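Local coordinates for protein inactive glucansucrase (Lactobacillus reuteri, PDB 5JBD) that is an inactive glucansucrase of glycoside hydrolase family 70, built around a TIM-type barrel and carrying a bound calcium ion, at residues Ser235-Val240 with Tyr840-Ser845; Asp286-Asp291 with Val749-Ile754. All blocks are in the same frame, centred on the assembly; numbering follows the deposited sequence.

From the N terminus, the chain first passes through the loop 235-240, which leads into strand 242-244, and then through 286-291, which connects barrel strand 279-282 to helix 291-304. After some 450 residues, 749-754 returns beside 286-291 to close interaction 2; strand 841-845 then comes back to 235-240 and closes interaction 1, so the loop of interaction 2 lies wholly within that of interaction 1. The contacts are about 8 Å apart, centre to centre, and share calcium and water 1. They also meet directly, through Ser235 with Asp286 and Pro236 with Asn287. Together they tie the loops that follow barrel strands 279-282 and 743-748 to an antiparallel sheet containing strands 242-244, 752-753 and 841-845.

Interaction 1 of 2, residues Ser235-Val240 with Tyr840-Ser845; sequences SPELLV and YQNGTS. With CA (calcium ion), chain C.
The calcium site of this family 70 protein is bordered here by the side chains of Glu237 and Asn842, which cross at about a right angle. Glu237 holds the metal twice: its backbone O lies 2.3 Å from the calcium ion, and its OE2 also reaches the ion at 2.3 Å. This chelation depends on a bent chain, in which CG runs anti to the backbone N (chi1 -176°) and chi2 of 61° folds the carboxylate back toward its own carbonyl. The other carboxylate oxygen, OE1, accepts from Asn220 N, which helps fix the rotation of the group. Water 1 adds a ligand 2.4 Å from the ion. Farther along, Leu238 CD2 comes only to about 4.5 Å from Asn842 CB, a loose approach; its side chain packs on Gln193 and Asp243 of the neighbouring strands. At the far end, Val240 and Ser845 have their CA atoms 5.3 Å apart, and Val240 CG2 lies against Ser845 OG at 3.7 Å. That hydroxyl is hydrogen-bonded to Gly241 N, just where the loop turns into strand 242-244. This strand pairs antiparallel with 841-845 through Asp243, another calcium ligand, whose backbone bonds to Asn842 and Gly843. A calcium ion held where loops meet a sheet next to the barrel is consistent with the site between domains A and B of family 70 proteins.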
ATOM      1  N   SER A 235     -12.763  -6.771  -9.405  1.00 22.90           N
ATOM      2  CA  SER A 235     -11.713  -6.155  -8.582  1.00 23.11           C
ATOM      3  C   SER A 235     -12.340  -5.190  -7.560  1.00 23.23           C
ATOM      4  O   SER A 235     -13.121  -4.323  -7.947  1.00 24.78           O
ATOM      5  CB  SER A 235     -10.693  -5.419  -9.450  1.00 23.19           C
ATOM      6  OG  SER A 235      -9.519  -5.169  -8.707  1.00 22.80           O
ATOM      7  N   PRO A 236     -12.006  -5.338  -6.262  1.00 23.13           N
ATOM      8  CA  PRO A 236     -12.749  -4.607  -5.213  1.00 24.31           C
ATOM      9  C   PRO A 236     -12.383  -3.136  -5.057  1.00 24.32           C
ATOM     10  O   PRO A 236     -11.231  -2.736  -5.284  1.00 23.72           O
ATOM     11  CB  PRO A 236     -12.383  -5.374  -3.932  1.00 24.49           C
ATOM     12  CG  PRO A 236     -11.013  -5.905  -4.202  1.00 24.12           C
ATOM     13  CD  PRO A 236     -11.005  -6.255  -5.668  1.00 23.67           C
ATOM     14  N   GLU A 237     -13.367  -2.344  -4.644  1.00 25.61           N
ATOM     15  CA  GLU A 237     -13.150  -0.928  -4.352  1.00 24.74           C
ATOM     16  C   GLU A 237     -12.299  -0.733  -3.094  1.00 24.78           C
ATOM     17  O   GLU A 237     -11.469   0.192  -3.043  1.00 23.57           O
ATOM     18  CB  GLU A 237     -14.487  -0.207  -4.159  1.00 25.63           C
ATOM     19  CG  GLU A 237     -14.375   1.315  -3.947  1.00 24.68           C
ATOM     20  CD  GLU A 237     -13.731   2.007  -5.123  1.00 24.59           C
ATOM     21  OE1 GLU A 237     -14.298   1.872  -6.230  1.00 25.35           O
ATOM     22  OE2 GLU A 237     -12.647   2.626  -4.963  1.00 24.50           O
ATOM     23  N   LEU A 238     -12.509  -1.585  -2.091  1.00 24.97           N
ATOM     24  CA  LEU A 238     -11.952  -1.357  -0.742  1.00 26.05           C
ATOM     25  C   LEU A 238     -10.775  -2.271  -0.406  1.00 26.04           C
ATOM     26  O   LEU A 238     -10.827  -3.488  -0.653  1.00 26.52           O
ATOM     27  CB  LEU A 238     -13.057  -1.535   0.300  1.00 26.69           C
ATOM     28  CG  LEU A 238     -14.326  -0.699   0.084  1.00 27.46           C
ATOM     29  CD1 LEU A 238     -15.379  -1.004   1.142  1.00 28.38           C
ATOM     30  CD2 LEU A 238     -14.027   0.793   0.068  1.00 28.15           C
ATOM     31  N   LEU A 239      -9.716  -1.669   0.139  1.00 24.94           N
ATOM     32  CA  LEU A 239      -8.547  -2.379   0.669  1.00 25.70           C
ATOM     33  C   LEU A 239      -8.410  -2.143   2.176  1.00 25.40           C
ATOM     34  O   LEU A 239      -8.684  -3.045   2.979  1.00 26.40           O
ATOM     35  CB  LEU A 239      -7.267  -1.921  -0.045  1.00 25.88           C
ATOM     36  CG  LEU A 239      -7.171  -2.218  -1.543  1.00 27.43           C
ATOM     37  CD1 LEU A 239      -5.899  -1.602  -2.116  1.00 27.02           C
ATOM     38  CD2 LEU A 239      -7.229  -3.727  -1.801  1.00 28.36           C
ATOM     39  N   VAL A 240      -8.026  -0.923   2.547  1.00 25.82           N
ATOM     40  CA  VAL A 240      -7.777  -0.555   3.955  1.00 26.78           C
ATOM     41  C   VAL A 240      -7.745   0.963   4.070  1.00 26.45           C
ATOM     42  O   VAL A 240      -7.416   1.658   3.099  1.00 26.55           O
ATOM     43  CB  VAL A 240      -6.457  -1.182   4.478  1.00 26.66           C
ATOM     44  CG1 VAL A 240      -5.231  -0.523   3.849  1.00 26.81           C
ATOM     45  CG2 VAL A 240      -6.378  -1.121   6.004  1.00 28.70           C
ATOM     46  N   TYR A 840     -15.991  13.190   0.465  1.00 29.36           N
ATOM     47  CA  TYR A 840     -15.054  12.764  -0.576  1.00 28.23           C
ATOM     48  C   TYR A 840     -14.563  11.310  -0.435  1.00 28.59           C
ATOM     49  O   TYR A 840     -13.577  10.924  -1.094  1.00 27.51           O
ATOM     50  CB  TYR A 840     -13.838  13.711  -0.593  1.00 28.01           C
ATOM     51  CG  TYR A 840     -14.149  15.132  -0.973  1.00 28.88           C
ATOM     52  CD1 TYR A 840     -14.906  15.425  -2.112  1.00 29.24           C
ATOM     53  CD2 TYR A 840     -13.684  16.202  -0.203  1.00 29.91           C
ATOM     54  CE1 TYR A 840     -15.191  16.727  -2.459  1.00 30.27           C
ATOM     55  CE2 TYR A 840     -13.971  17.515  -0.547  1.00 30.15           C
ATOM     56  CZ  TYR A 840     -14.720  17.772  -1.673  1.00 30.26           C
ATOM     57  OH  TYR A 840     -15.016  19.067  -2.036  1.00 30.41           O
ATOM     58  N   GLN A 841     -15.251  10.508   0.383  1.00 28.47           N
ATOM     59  CA  GLN A 841     -14.803   9.153   0.754  1.00 28.08           C
ATOM     60  C   GLN A 841     -15.930   8.132   0.575  1.00 28.22           C
ATOM     61  O   GLN A 841     -17.110   8.450   0.798  1.00 28.32           O
ATOM     62  CB  GLN A 841     -14.322   9.144   2.215  1.00 27.21           C
ATOM     63  CG  GLN A 841     -13.120  10.042   2.441  1.00 26.47           C
ATOM     64  CD  GLN A 841     -12.763  10.229   3.908  1.00 28.40           C
ATOM     65  OE1 GLN A 841     -13.053   9.387   4.761  1.00 27.51           O
ATOM     66  NE2 GLN A 841     -12.101  11.337   4.196  1.00 28.96           N
ATOM     67  N   ASN A 842     -15.549   6.919   0.170  1.00 27.22           N
ATOM     68  CA  ASN A 842     -16.487   5.809  -0.016  1.00 26.49           C
ATOM     69  C   ASN A 842     -16.796   5.091   1.285  1.00 26.10           C
ATOM     70  O   ASN A 842     -17.900   4.570   1.451  1.00 25.10           O
ATOM     71  CB  ASN A 842     -15.911   4.753  -0.985  1.00 26.42           C
ATOM     72  CG  ASN A 842     -15.869   5.219  -2.431  1.00 27.08           C
ATOM     73  OD1 ASN A 842     -14.930   4.864  -3.180  1.00 30.20           O
ATOM     74  ND2 ASN A 842     -16.860   5.969  -2.850  1.00 24.57           N
ATOM     75  N   GLY A 843     -15.830   5.066   2.205  1.00 25.43           N
ATOM     76  CA  GLY A 843     -15.975   4.314   3.441  1.00 25.39           C
ATOM     77  C   GLY A 843     -14.642   4.180   4.122  1.00 24.96           C
ATOM     78  O   GLY A 843     -13.682   4.867   3.763  1.00 26.05           O
ATOM     79  N   THR A 844     -14.581   3.316   5.124  1.00 25.55           N
ATOM     80  CA  THR A 844     -13.343   3.073   5.858  1.00 25.56           C
ATOM     81  C   THR A 844     -13.300   1.635   6.314  1.00 26.68           C
ATOM     82  O   THR A 844     -14.348   1.025   6.545  1.00 28.41           O
ATOM     83  CB  THR A 844     -13.186   4.014   7.089  1.00 25.33           C
ATOM     84  OG1 THR A 844     -11.984   3.699   7.812  1.00 25.17           O
ATOM     85  CG2 THR A 844     -14.365   3.883   8.036  1.00 26.17           C
ATOM     86  N   SER A 845     -12.088   1.095   6.458  1.00 26.55           N
ATOM     87  CA  SER A 845     -11.901  -0.128   7.221  1.00 27.55           C
ATOM     88  C   SER A 845     -12.283   0.145   8.679  1.00 28.65           C
ATOM     89  O   SER A 845     -12.280   1.290   9.119  1.00 28.54           O
ATOM     90  CB  SER A 845     -10.469  -0.656   7.122  1.00 28.24           C
ATOM     91  OG  SER A 845      -9.507   0.348   7.390  1.00 29.94           O
TER
HETATM   92 CA    CA C1701     -10.802   2.340  -3.606  1.00 22.75          CA
HETATM   93  O   HOH W   1     -10.228   4.674  -3.780  1.00 26.28           O

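Interaction 2 of 2, residues Asp286-Asp291 with Val749-Ile754; sequences DNIDAD and VMNQMI. With CA (calcium ion), chain C.
Two oxygens that can only accept hydrogen bonds, Asn287 O and Asn751 OD1, face each other at 3.0 Å, and calcium, not a proton, brings them together. The ion is bound by Asn287 O at 2.4 Å and by Asn751 OD1 at 2.3 Å. Asn751 reaches it with CG anti to the backbone N (chi1 -179°), and the rotation of its amide is fixed from the other end. There ND2 donates to Gln752 OE1 at 2.8 Å in a nearly straight bond (170°) lying in the plane of both amides, which keeps OD1 turned to the metal. Water 1, itself a calcium ligand, donates to Asn751 O at 2.9 Å, giving this residue a second link to the ion, through its backbone and a water. The Asn287 side chain turns elsewhere, its ND2 bonding to Pro236 O. Beside the metal the contact is apolar: Ile288 lays CG2 against Asn751 CA at 3.7 Å, while its CD1 meets Met750 CE at 4.3 Å. The Met750 side chain also packs against both neighbouring helices, on Trp258 of 249-263 and Met296 of 291-304. Asp289 OD1 accepts from Asp291 N in a capping bond at the start of helix 291-304, and beyond Asn751 the chain enters strand 752-753, which borders strand 242-244 in the antiparallel sheet.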
ATOM      1  N   ASP A 286      -5.907  -1.304  -9.516  1.00 22.18           N
ATOM      2  CA  ASP A 286      -7.105  -2.134  -9.657  1.00 23.52           C
ATOM      3  C   ASP A 286      -8.226  -1.798  -8.672  1.00 24.30           C
ATOM      4  O   ASP A 286      -9.285  -2.419  -8.727  1.00 23.34           O
ATOM      5  CB  ASP A 286      -6.802  -3.651  -9.505  1.00 25.20           C
ATOM      6  CG  ASP A 286      -5.691  -4.169 -10.456  1.00 25.26           C
ATOM      7  OD1 ASP A 286      -5.366  -3.495 -11.450  1.00 24.17           O
ATOM      8  OD2 ASP A 286      -5.172  -5.284 -10.181  1.00 27.91           O
ATOM      9  N   ASN A 287      -8.001  -0.855  -7.753  1.00 24.02           N
ATOM     10  CA  ASN A 287      -8.936  -0.624  -6.650  1.00 24.78           C
ATOM     11  C   ASN A 287      -9.459   0.817  -6.592  1.00 25.46           C
ATOM     12  O   ASN A 287      -9.999   1.233  -5.579  1.00 22.89           O
ATOM     13  CB  ASN A 287      -8.247  -0.991  -5.339  1.00 25.43           C
ATOM     14  CG  ASN A 287      -7.543  -2.333  -5.411  1.00 25.28           C
ATOM     15  OD1 ASN A 287      -6.323  -2.372  -5.431  1.00 27.73           O
ATOM     16  ND2 ASN A 287      -8.303  -3.431  -5.482  1.00 25.17           N
ATOM     17  N   ILE A 288      -9.297   1.540  -7.698  1.00 24.68           N
ATOM     18  CA  ILE A 288      -9.708   2.928  -7.830  1.00 24.98           C
ATOM     19  C   ILE A 288     -10.503   3.059  -9.134  1.00 25.37           C
ATOM     20  O   ILE A 288     -10.228   2.346 -10.089  1.00 25.80           O
ATOM     21  CB  ILE A 288      -8.494   3.885  -7.818  1.00 24.93           C
ATOM     22  CG1 ILE A 288      -7.521   3.594  -8.980  1.00 26.01           C
ATOM     23  CG2 ILE A 288      -7.761   3.793  -6.484  1.00 25.26           C
ATOM     24  CD1 ILE A 288      -6.189   4.324  -8.895  1.00 25.32           C
ATOM     25  N   ASP A 289     -11.477   3.956  -9.159  1.00 25.02           N
ATOM     26  CA  ASP A 289     -12.218   4.290 -10.377  1.00 25.86           C
ATOM     27  C   ASP A 289     -11.217   4.490 -11.523  1.00 25.56           C
ATOM     28  O   ASP A 289     -10.314   5.327 -11.434  1.00 24.25           O
ATOM     29  CB  ASP A 289     -13.086   5.536 -10.159  1.00 25.95           C
ATOM     30  CG  ASP A 289     -14.086   5.780 -11.288  1.00 26.32           C
ATOM     31  OD1 ASP A 289     -13.721   5.639 -12.470  1.00 26.04           O
ATOM     32  OD2 ASP A 289     -15.244   6.146 -10.997  1.00 25.29           O
ATOM     33  N   ALA A 290     -11.346   3.673 -12.575  1.00 24.61           N
ATOM     34  CA  ALA A 290     -10.377   3.692 -13.683  1.00 24.23           C
ATOM     35  C   ALA A 290     -10.328   4.998 -14.467  1.00 24.51           C
ATOM     36  O   ALA A 290      -9.365   5.216 -15.210  1.00 23.64           O
ATOM     37  CB  ALA A 290     -10.604   2.511 -14.634  1.00 24.60           C
ATOM     38  N   ASP A 291     -11.332   5.873 -14.301  1.00 24.32           N
ATOM     39  CA  ASP A 291     -11.269   7.235 -14.839  1.00 24.26           C
ATOM     40  C   ASP A 291      -9.943   7.913 -14.530  1.00 23.59           C
ATOM     41  O   ASP A 291      -9.428   8.663 -15.361  1.00 23.17           O
ATOM     42  CB  ASP A 291     -12.355   8.133 -14.243  1.00 25.33           C
ATOM     43  CG  ASP A 291     -13.757   7.727 -14.610  1.00 26.61           C
ATOM     44  OD1 ASP A 291     -13.972   6.879 -15.510  1.00 25.20           O
ATOM     45  OD2 ASP A 291     -14.681   8.284 -13.967  1.00 26.83           O
ATOM     46  N   VAL A 749      -0.492   7.499  -4.664  1.00 22.91           N
ATOM     47  CA  VAL A 749      -1.379   6.672  -3.841  1.00 24.07           C
ATOM     48  C   VAL A 749      -2.759   7.314  -3.735  1.00 24.67           C
ATOM     49  O   VAL A 749      -3.039   8.039  -2.775  1.00 22.95           O
ATOM     50  CB  VAL A 749      -0.792   6.470  -2.430  1.00 25.96           C
ATOM     51  CG1 VAL A 749      -1.658   5.518  -1.597  1.00 26.22           C
ATOM     52  CG2 VAL A 749       0.634   5.944  -2.534  1.00 26.29           C
ATOM     53  N   MET A 750      -3.615   7.037  -4.727  1.00 23.70           N
ATOM     54  CA  MET A 750      -4.973   7.607  -4.786  1.00 23.23           C
ATOM     55  C   MET A 750      -6.035   6.802  -4.042  1.00 22.35           C
ATOM     56  O   MET A 750      -7.149   7.295  -3.872  1.00 22.59           O
ATOM     57  CB  MET A 750      -5.421   7.818  -6.241  1.00 23.16           C
ATOM     58  CG  MET A 750      -4.685   8.947  -6.954  1.00 25.02           C
ATOM     59  SD  MET A 750      -5.098   9.155  -8.710  1.00 25.81           S
ATOM     60  CE  MET A 750      -3.998   7.929  -9.451  1.00 26.97           C
ATOM     61  N   ASN A 751      -5.723   5.592  -3.576  1.00 21.99           N
ATOM     62  CA  ASN A 751      -6.785   4.734  -3.069  1.00 21.98           C
ATOM     63  C   ASN A 751      -7.289   5.150  -1.696  1.00 23.03           C
ATOM     64  O   ASN A 751      -8.501   5.161  -1.485  1.00 21.43           O
ATOM     65  CB  ASN A 751      -6.393   3.275  -3.006  1.00 22.18           C
ATOM     66  CG  ASN A 751      -7.530   2.399  -2.495  1.00 22.15           C
ATOM     67  OD1 ASN A 751      -8.577   2.245  -3.153  1.00 23.80           O
ATOM     68  ND2 ASN A 751      -7.348   1.843  -1.304  1.00 23.60           N
ATOM     69  N   GLN A 752      -6.360   5.409  -0.771  1.00 24.10           N
ATOM     70  CA  GLN A 752      -6.719   5.686   0.626  1.00 26.29           C
ATOM     71  C   GLN A 752      -5.805   6.689   1.321  1.00 27.11           C
ATOM     72  O   GLN A 752      -4.656   6.869   0.929  1.00 25.88           O
ATOM     73  CB  GLN A 752      -6.731   4.400   1.469  1.00 25.67           C
ATOM     74  CG  GLN A 752      -5.362   3.922   1.971  1.00 26.91           C
ATOM     75  CD  GLN A 752      -4.496   3.272   0.891  1.00 27.93           C
ATOM     76  OE1 GLN A 752      -4.998   2.570   0.023  1.00 26.92           O
ATOM     77  NE2 GLN A 752      -3.191   3.494   0.962  1.00 27.45           N
ATOM     78  N   MET A 753      -6.357   7.307   2.365  1.00 27.98           N
ATOM     79  CA  MET A 753      -5.584   8.026   3.378  1.00 28.83           C
ATOM     80  C   MET A 753      -5.866   7.372   4.727  1.00 28.61           C
ATOM     81  O   MET A 753      -6.920   6.751   4.919  1.00 27.60           O
ATOM     82  CB  MET A 753      -5.958   9.511   3.371  1.00 31.09           C
ATOM     83  CG  MET A 753      -5.653  10.201   2.041  1.00 32.14           C
ATOM     84  SD  MET A 753      -5.849  12.000   2.070  1.00 34.32           S
ATOM     85  CE  MET A 753      -4.487  12.468   3.119  1.00 32.49           C
ATOM     86  N   ILE A 754      -4.903   7.458   5.643  1.00 29.08           N
ATOM     87  CA  ILE A 754      -5.025   6.842   6.966  1.00 30.15           C
ATOM     88  C   ILE A 754      -4.370   7.758   7.999  1.00 30.23           C
ATOM     89  O   ILE A 754      -3.265   8.255   7.779  1.00 29.01           O
ATOM     90  CB  ILE A 754      -4.373   5.434   7.049  1.00 32.19           C
ATOM     91  CG1 ILE A 754      -4.822   4.555   5.871  1.00 33.50           C
ATOM     92  CG2 ILE A 754      -4.757   4.729   8.356  1.00 35.11           C
ATOM     93  CD1 ILE A 754      -4.244   3.145   5.809  1.00 34.83           C
TER
HETATM   94 CA    CA C1701     -10.802   2.340  -3.606  1.00 22.75          CA
HETATM   95  O   HOH W   1     -10.228   4.674  -3.780  1.00 26.28           O